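Local coordinates for ASCH domain (Vibrio cholerae TMA 21, PDB 3S9X), which is of unknown function but belongs to the ASCH family of the PUA clan, which may point to a role in RNA binding or nucleoside metabolism, at residues D35-D40 against E152-V157; E63-Q68 against H137-E142; A112-G117 against A122-A127. One frame throughout, in Å; residues are numbered along the deposited sequence.

Contact 1 of 3, residues D35-D40 against E152-V157; sequences DYFCAD and EHFKVV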
# COMPACT_ATOMS: atom_id res chain seq x y z
N ASP A 35 6.90 4.84 -2.74
CA ASP A 35 5.79 5.15 -3.67
C ASP A 35 4.73 5.93 -2.88
O ASP A 35 4.69 5.92 -1.65
CB ASP A 35 5.17 3.81 -4.12
CG ASP A 35 5.01 3.62 -5.63
OD1 ASP A 35 3.92 3.11 -6.03
OD2 ASP A 35 5.94 3.83 -6.43
N TYR A 36 3.84 6.57 -3.63
CA TYR A 36 2.62 7.09 -3.13
C TYR A 36 1.51 6.08 -3.30
O TYR A 36 1.62 5.14 -4.07
CB TYR A 36 2.27 8.47 -3.75
CG TYR A 36 2.12 8.51 -5.25
CD1 TYR A 36 0.95 8.06 -5.86
CD2 TYR A 36 3.14 8.97 -6.04
CE1 TYR A 36 0.83 8.04 -7.23
CE2 TYR A 36 3.00 9.06 -7.43
CZ TYR A 36 1.82 8.60 -8.00
OH TYR A 36 1.68 8.64 -9.38
N PHE A 37 0.40 6.29 -2.56
CA PHE A 37 -0.80 5.51 -2.70
C PHE A 37 -1.75 6.27 -3.63
O PHE A 37 -1.67 7.50 -3.78
CB PHE A 37 -1.49 5.37 -1.33
CG PHE A 37 -0.88 4.29 -0.44
CD1 PHE A 37 -1.55 3.12 -0.25
CD2 PHE A 37 0.37 4.41 0.09
CE1 PHE A 37 -1.01 2.12 0.57
CE2 PHE A 37 0.90 3.33 0.88
CZ PHE A 37 0.21 2.22 1.06
N CYS A 38 -2.63 5.50 -4.29
CA CYS A 38 -3.67 6.04 -5.16
C CYS A 38 -3.14 6.44 -6.54
O CYS A 38 -1.93 6.33 -6.80
CB CYS A 38 -4.54 7.12 -4.50
SG CYS A 38 -4.95 6.84 -2.83
N ALA A 39 -4.04 6.96 -7.38
CA ALA A 39 -3.68 7.34 -8.75
C ALA A 39 -3.96 8.80 -9.05
O ALA A 39 -3.89 9.19 -10.20
CB ALA A 39 -4.41 6.41 -9.77
N ASP A 40 -4.23 9.59 -8.03
CA ASP A 40 -4.43 11.03 -8.23
C ASP A 40 -3.86 11.80 -7.05
O ASP A 40 -3.72 11.22 -5.98
CB ASP A 40 -5.91 11.38 -8.48
CG ASP A 40 -6.79 11.13 -7.25
OD1 ASP A 40 -7.35 9.98 -7.05
OD2 ASP A 40 -6.89 11.99 -6.38
N GLU A 152 -3.39 -6.21 2.19
CA GLU A 152 -2.18 -5.95 2.98
C GLU A 152 -2.54 -5.12 4.21
O GLU A 152 -3.35 -4.17 4.11
CB GLU A 152 -1.16 -5.17 2.17
CG GLU A 152 -0.67 -5.90 0.99
CD GLU A 152 0.15 -4.99 0.02
OE1 GLU A 152 1.05 -4.34 0.52
OE2 GLU A 152 -0.12 -5.09 -1.19
N HIS A 153 -2.05 -5.52 5.37
CA HIS A 153 -2.11 -4.69 6.56
C HIS A 153 -0.70 -4.20 6.87
O HIS A 153 0.29 -4.90 6.57
CB HIS A 153 -2.69 -5.44 7.73
CG HIS A 153 -4.15 -5.71 7.64
ND1 HIS A 153 -4.70 -6.66 6.84
CD2 HIS A 153 -5.17 -5.14 8.29
CE1 HIS A 153 -6.02 -6.67 7.02
NE2 HIS A 153 -6.33 -5.72 7.85
N PHE A 154 -0.58 -3.04 7.49
CA PHE A 154 0.71 -2.45 7.74
C PHE A 154 0.63 -1.48 8.96
O PHE A 154 -0.46 -1.11 9.39
CB PHE A 154 1.28 -1.77 6.47
CG PHE A 154 0.33 -0.79 5.85
CD1 PHE A 154 0.04 0.43 6.41
CD2 PHE A 154 -0.33 -1.13 4.66
CE1 PHE A 154 -0.84 1.33 5.75
CE2 PHE A 154 -1.21 -0.27 4.05
CZ PHE A 154 -1.43 0.98 4.59
N LYS A 155 1.82 -1.09 9.39
CA LYS A 155 1.97 -0.19 10.52
C LYS A 155 3.03 0.84 10.21
O LYS A 155 4.01 0.52 9.54
CB LYS A 155 2.31 -0.94 11.78
CG LYS A 155 3.65 -1.58 11.79
CD LYS A 155 4.01 -2.40 13.03
CE LYS A 155 5.37 -3.06 12.95
NZ LYS A 155 5.64 -3.91 14.16
N VAL A 156 2.88 2.06 10.74
CA VAL A 156 3.90 3.08 10.65
C VAL A 156 5.06 2.69 11.58
O VAL A 156 4.80 2.43 12.75
CB VAL A 156 3.35 4.47 10.95
CG1 VAL A 156 4.47 5.47 11.02
CG2 VAL A 156 2.35 4.88 9.85
N VAL A 157 6.31 2.76 11.07
CA VAL A 157 7.50 2.59 11.87
C VAL A 157 8.39 3.83 11.94
O VAL A 157 9.32 3.89 12.74
CB VAL A 157 8.32 1.34 11.39
CG1 VAL A 157 7.45 0.06 11.55
CG2 VAL A 157 8.90 1.50 9.97
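F37 and F154 meet without any polar bond; two polar bonds fix the ends of segment 35-40, where D40 OD2 accepts from N43 N as the N-cap of helix 41-52 and D35 O accepts from Q80 NE2. Between those ends the chain leaves strand 32-35 as a loop, and F37 is its single residue in contact with segment 152-157. The backbones are far apart, the nearest pair of CA atoms being F37 and E152 at 12.9 Å, so two long aromatic side chains have to bridge the gap. They approach from opposite directions and meet at the far ends of their rings: F37 CZ lies 4.1 Å from F154 CZ, and F37 CE1 is 4.2 Å from the same F154 CZ. The ring centroids are 5.8 Å apart and the planes are inclined at 55°, an oblique pair that fits neither a parallel stack nor a T-shape. The bond from CA to CB of F154 already points toward segment 35-40, and chi1 of 53° places CG between the backbone N and the carbonyl carbon. Only about 65 Å² is buried in total, shared almost equally, as expected for rings meeting through CE1, CE2 and CZ. In this PUA-clan domain the centre of the contact lies about 3 Å from the centre of the chain; F154 is buried, F37 partly exposed. Around it, F37 also packs on I51 of helix 41-52, on Q80 and V82 of strand 79-83 and on S59 of strand 58-62, while F154 rests on S59 and on I93 of strand 89-102.

Contact 2 of 3, residues E63-Q68 against H137-E142; sequences EYWYSQ and HELGIE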
# COMPACT_ATOMS: atom_id res chain seq x y z
N GLU A 63 -5.52 -9.35 -7.44
CA GLU A 63 -4.60 -10.51 -7.46
C GLU A 63 -4.07 -10.85 -8.87
O GLU A 63 -2.96 -11.35 -9.01
CB GLU A 63 -5.31 -11.70 -6.87
CG GLU A 63 -4.34 -12.81 -6.53
CD GLU A 63 -4.12 -13.80 -7.60
OE1 GLU A 63 -4.92 -13.90 -8.54
OE2 GLU A 63 -3.08 -14.48 -7.48
N TYR A 64 -4.83 -10.47 -9.88
CA TYR A 64 -4.49 -10.66 -11.27
C TYR A 64 -3.09 -10.16 -11.56
O TYR A 64 -2.33 -10.77 -12.35
CB TYR A 64 -5.48 -9.91 -12.15
CG TYR A 64 -5.38 -10.24 -13.63
CD1 TYR A 64 -6.16 -11.25 -14.19
CD2 TYR A 64 -4.57 -9.53 -14.46
CE1 TYR A 64 -6.12 -11.54 -15.51
CE2 TYR A 64 -4.55 -9.78 -15.83
CZ TYR A 64 -5.34 -10.80 -16.34
OH TYR A 64 -5.30 -11.10 -17.68
N TRP A 65 -2.67 -9.07 -10.90
CA TRP A 65 -1.34 -8.52 -11.15
C TRP A 65 -0.24 -9.51 -10.83
O TRP A 65 0.88 -9.50 -11.40
CB TRP A 65 -1.09 -7.25 -10.33
CG TRP A 65 -1.84 -6.07 -10.83
CD1 TRP A 65 -2.92 -5.51 -10.25
CD2 TRP A 65 -1.60 -5.33 -12.03
NE1 TRP A 65 -3.34 -4.43 -10.97
CE2 TRP A 65 -2.52 -4.28 -12.05
CE3 TRP A 65 -0.61 -5.37 -13.04
CZ2 TRP A 65 -2.57 -3.34 -13.08
CZ3 TRP A 65 -0.63 -4.40 -14.06
CH2 TRP A 65 -1.60 -3.40 -14.08
N TYR A 66 -0.48 -10.34 -9.84
CA TYR A 66 0.55 -11.24 -9.34
C TYR A 66 0.47 -12.55 -10.08
O TYR A 66 1.45 -13.00 -10.66
CB TYR A 66 0.46 -11.46 -7.84
CG TYR A 66 0.32 -10.13 -7.12
CD1 TYR A 66 1.40 -9.29 -6.86
CD2 TYR A 66 -0.94 -9.63 -6.79
CE1 TYR A 66 1.22 -8.03 -6.31
CE2 TYR A 66 -1.13 -8.34 -6.27
CZ TYR A 66 -0.05 -7.57 -5.99
OH TYR A 66 -0.18 -6.31 -5.45
N SER A 67 -0.71 -13.15 -10.13
CA SER A 67 -0.88 -14.42 -10.80
C SER A 67 -0.80 -14.37 -12.32
O SER A 67 -0.25 -15.35 -12.92
CB SER A 67 -2.18 -15.07 -10.37
OG SER A 67 -3.29 -14.32 -10.78
N GLN A 68 -1.21 -13.29 -12.96
CA GLN A 68 -1.22 -13.28 -14.40
C GLN A 68 -0.21 -12.37 -14.98
O GLN A 68 0.35 -12.65 -16.07
CB GLN A 68 -2.62 -12.96 -14.90
CG GLN A 68 -3.69 -13.87 -14.29
CD GLN A 68 -3.54 -15.37 -14.54
OE1 GLN A 68 -3.37 -15.81 -15.67
NE2 GLN A 68 -3.65 -16.16 -13.46
N HIS A 137 -9.60 -2.49 -17.67
CA HIS A 137 -9.63 -2.11 -19.08
C HIS A 137 -8.19 -2.14 -19.65
O HIS A 137 -7.99 -2.63 -20.75
CB HIS A 137 -10.28 -0.73 -19.30
CG HIS A 137 -10.33 -0.35 -20.75
ND1 HIS A 137 -11.26 -0.87 -21.61
CD2 HIS A 137 -9.46 0.36 -21.52
CE1 HIS A 137 -11.06 -0.41 -22.83
NE2 HIS A 137 -9.95 0.33 -22.81
N GLU A 138 -7.22 -1.50 -18.94
CA GLU A 138 -5.86 -1.49 -19.44
C GLU A 138 -5.25 -2.87 -19.48
O GLU A 138 -4.45 -3.12 -20.41
CB GLU A 138 -4.93 -0.55 -18.62
N LEU A 139 -5.67 -3.76 -18.57
CA LEU A 139 -5.23 -5.16 -18.60
C LEU A 139 -5.88 -6.00 -19.70
O LEU A 139 -5.50 -7.14 -19.92
CB LEU A 139 -5.48 -5.82 -17.24
CG LEU A 139 -4.63 -5.32 -16.03
CD1 LEU A 139 -5.31 -5.69 -14.69
CD2 LEU A 139 -3.29 -6.02 -16.26
N GLY A 140 -6.93 -5.45 -20.32
CA GLY A 140 -7.61 -6.17 -21.38
C GLY A 140 -8.69 -7.14 -20.90
O GLY A 140 -9.11 -8.00 -21.69
N ILE A 141 -9.18 -6.90 -19.70
CA ILE A 141 -10.25 -7.71 -19.09
C ILE A 141 -11.35 -6.80 -18.54
O ILE A 141 -11.18 -5.58 -18.47
CB ILE A 141 -9.71 -8.67 -18.02
CG1 ILE A 141 -9.09 -7.90 -16.85
CG2 ILE A 141 -8.62 -9.49 -18.60
CD1 ILE A 141 -8.56 -8.78 -15.70
N GLU A 142 -12.50 -7.41 -18.18
CA GLU A 142 -13.55 -6.67 -17.51
C GLU A 142 -13.49 -6.99 -16.01
O GLU A 142 -13.41 -8.12 -15.58
CB GLU A 142 -14.93 -7.02 -18.06
CG GLU A 142 -15.09 -6.50 -19.52
CD GLU A 142 -16.41 -6.74 -20.12
OE1 GLU A 142 -17.26 -7.46 -19.55
OE2 GLU A 142 -16.69 -6.20 -21.20
O HOH W 1 -3.78 -8.99 -19.20
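W65 and L139 are the residues whose CA atoms come nearest across the contact, at 9.1 Å, where the short helix 64-67 faces the C-terminal end of helix 121-139. That end is closed by a Schellman motif: G140 takes positive phi, and its backbone N donates to H137 O at 3.0 Å. The turn then sends the chain back so that both L139, before the glycine, and I141, after it, point at helix 64-67. Each uses methyl groups against an aromatic face. I141 CD1 sits over the centre of the Y64 ring, 3.7 Å from its centroid and 13° off the normal, a well-aligned CH-pi contact. The other face of the same ring is covered by Q68 CB from one turn further along, so the phenol is sandwiched between aliphatic groups. On the neighbouring indole, L139 CD2 stands 4.0 Å from the centroid of the six-membered ring of W65, 21° off the normal, again over the face. L139 CD1 meanwhile reaches Y64 CD2 at 3.9 Å, and CD1 and CD2 of this leucine both touch Y64 and W65. With CG of Y64 anti to the backbone N (chi1 -170°), the ring lies where I141 CD1 covers one face. The indole is also tethered at its polar edge, W65 NE1 being hydrogen-bonded to E135, one turn earlier on helix 121-139. None of the four touching residues is fully buried; this is surface packing that joins helix 64-67 to the last turn of helix 121-139 and the loop that follows it. Its polar rim is closed by a water lying in the plane of the Y64 ring, which is 3.0 Å from Y64 OH and donates to L139 O at 2.6 Å.

Contact 3 of 3, residues A112-G117 against A122-A127; sequences ASEGEG and AWWQEA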
# COMPACT_ATOMS: atom_id res chain seq x y z
N ALA A 112 -13.02 -0.26 7.01
CA ALA A 112 -12.66 0.70 8.08
C ALA A 112 -11.14 0.80 8.29
O ALA A 112 -10.60 1.84 8.50
CB ALA A 112 -13.43 0.36 9.41
N SER A 113 -10.42 -0.35 8.19
CA SER A 113 -8.96 -0.39 8.28
C SER A 113 -8.32 0.37 7.16
O SER A 113 -7.25 0.99 7.33
CB SER A 113 -8.45 -1.84 8.26
OG SER A 113 -8.87 -2.44 9.45
N GLU A 114 -8.91 0.32 5.96
CA GLU A 114 -8.39 1.12 4.85
C GLU A 114 -8.56 2.62 5.14
O GLU A 114 -7.80 3.43 4.62
CB GLU A 114 -9.01 0.77 3.53
CG GLU A 114 -8.55 -0.57 2.92
CD GLU A 114 -8.21 -0.47 1.44
OE1 GLU A 114 -8.70 -1.28 0.66
OE2 GLU A 114 -7.45 0.49 1.09
N GLY A 115 -9.56 2.99 5.94
CA GLY A 115 -9.65 4.29 6.60
C GLY A 115 -9.97 5.50 5.79
O GLY A 115 -9.80 6.63 6.26
N GLU A 116 -10.43 5.32 4.54
CA GLU A 116 -10.74 6.44 3.63
C GLU A 116 -12.21 6.89 3.69
O GLU A 116 -13.12 6.13 4.12
CB GLU A 116 -10.32 6.08 2.20
CG GLU A 116 -8.81 5.89 2.03
CD GLU A 116 -8.48 5.42 0.63
OE1 GLU A 116 -8.61 6.25 -0.28
OE2 GLU A 116 -8.03 4.26 0.49
N GLY A 117 -12.43 8.14 3.29
CA GLY A 117 -13.79 8.71 3.34
C GLY A 117 -14.39 8.57 4.72
O GLY A 117 -13.78 8.85 5.73
N ALA A 122 -19.70 1.06 1.83
CA ALA A 122 -20.21 1.66 0.60
C ALA A 122 -19.18 2.61 -0.09
O ALA A 122 -18.99 2.61 -1.33
CB ALA A 122 -21.52 2.33 0.86
N TRP A 123 -18.54 3.44 0.70
CA TRP A 123 -17.54 4.37 0.17
C TRP A 123 -16.36 3.60 -0.43
O TRP A 123 -15.90 3.90 -1.50
CB TRP A 123 -17.07 5.31 1.31
CG TRP A 123 -16.28 6.50 0.86
CD1 TRP A 123 -16.75 7.81 0.72
CD2 TRP A 123 -14.93 6.54 0.50
NE1 TRP A 123 -15.76 8.60 0.28
CE2 TRP A 123 -14.65 7.86 0.06
CE3 TRP A 123 -13.98 5.59 0.37
CZ2 TRP A 123 -13.38 8.28 -0.36
CZ3 TRP A 123 -12.71 5.99 -0.05
CH2 TRP A 123 -12.43 7.32 -0.46
N TRP A 124 -15.90 2.60 0.28
CA TRP A 124 -14.82 1.70 -0.17
C TRP A 124 -15.20 1.10 -1.53
O TRP A 124 -14.32 1.04 -2.43
CB TRP A 124 -14.55 0.64 0.94
CG TRP A 124 -13.43 -0.32 0.56
CD1 TRP A 124 -12.13 -0.28 0.98
CD2 TRP A 124 -13.55 -1.44 -0.31
NE1 TRP A 124 -11.42 -1.31 0.40
CE2 TRP A 124 -12.26 -2.05 -0.39
CE3 TRP A 124 -14.62 -2.04 -1.01
CZ2 TRP A 124 -11.99 -3.17 -1.21
CZ3 TRP A 124 -14.32 -3.12 -1.81
CH2 TRP A 124 -13.06 -3.65 -1.92
N GLN A 125 -16.46 0.64 -1.64
CA GLN A 125 -16.88 -0.01 -2.89
C GLN A 125 -16.88 0.94 -4.04
O GLN A 125 -16.45 0.61 -5.14
CB GLN A 125 -18.28 -0.64 -2.74
CG GLN A 125 -18.25 -1.83 -1.86
CD GLN A 125 -19.66 -2.30 -1.49
OE1 GLN A 125 -20.59 -1.51 -1.42
NE2 GLN A 125 -19.79 -3.56 -1.17
N GLU A 126 -17.43 2.13 -3.84
CA GLU A 126 -17.58 3.10 -4.91
C GLU A 126 -16.19 3.41 -5.44
O GLU A 126 -15.88 3.27 -6.68
CB GLU A 126 -18.37 4.34 -4.38
N ALA A 127 -15.28 3.71 -4.51
CA ALA A 127 -13.91 4.03 -4.87
C ALA A 127 -13.11 2.91 -5.58
O ALA A 127 -12.53 3.09 -6.67
CB ALA A 127 -13.16 4.52 -3.65
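W123 and W124 both hold CG anti to the backbone N (chi1 -167° and -179°), and because they are successive residues of a helix these similar torsions send their indoles to two different parts of segment 112-117. The setting is a helix-loop-helix: helix 108-114 ends before G115, which takes positive phi, and a short loop leads into helix 121-139. W123 lies against the loop. G117, lacking a side chain, brings its CA over the face of the five-membered ring, 3.6 Å from the centroid, a CH-pi contact made by the backbone itself. The E116 carbonyl carbon covers the same face nearer its rim, and E116 CB presses on the benzo end, 3.3 Å from W123 CZ3, which is tight packing. The indole of W124 instead reaches E114, which is bent at chi2 and turns its carboxylate to the ring. This buried glutamate is held at both oxygens, since OE2 forms a salt bridge with K56, and E116 OE2 pairs with the same lysine. C60 of strand 58-62 touches both E114 and W124, placing the pair against the edge strand of the sheet, while H128 stacks on the W124 ring. The contact therefore combines aromatic cover of the loop with a buried polar link. In the latter W124 NE1 donates to E114 OE1 at 2.7 Å, nearly in the indole plane but well above the plane of the carboxylate, with an N-H...O angle of 162°.

Contact 1 lies near the centre of the chain and contact 2 about 18 Å from it, at the surface; contact 3, about 14 Å from the centre, is partly buried. Contacts 2 and 3 share helix 121-139, one at its C-terminal end and the other near its start, with centres about 22 Å apart. Contact 1 instead involves strand 148-158, the next element in the chain, and encloses both others in sequence. Chemistry follows place: the central pair is purely aromatic and small, the surface patch sets methyls on rings with a water at its rim, and only contact 3 has a direct hydrogen bond between its segments, backed by a lysine.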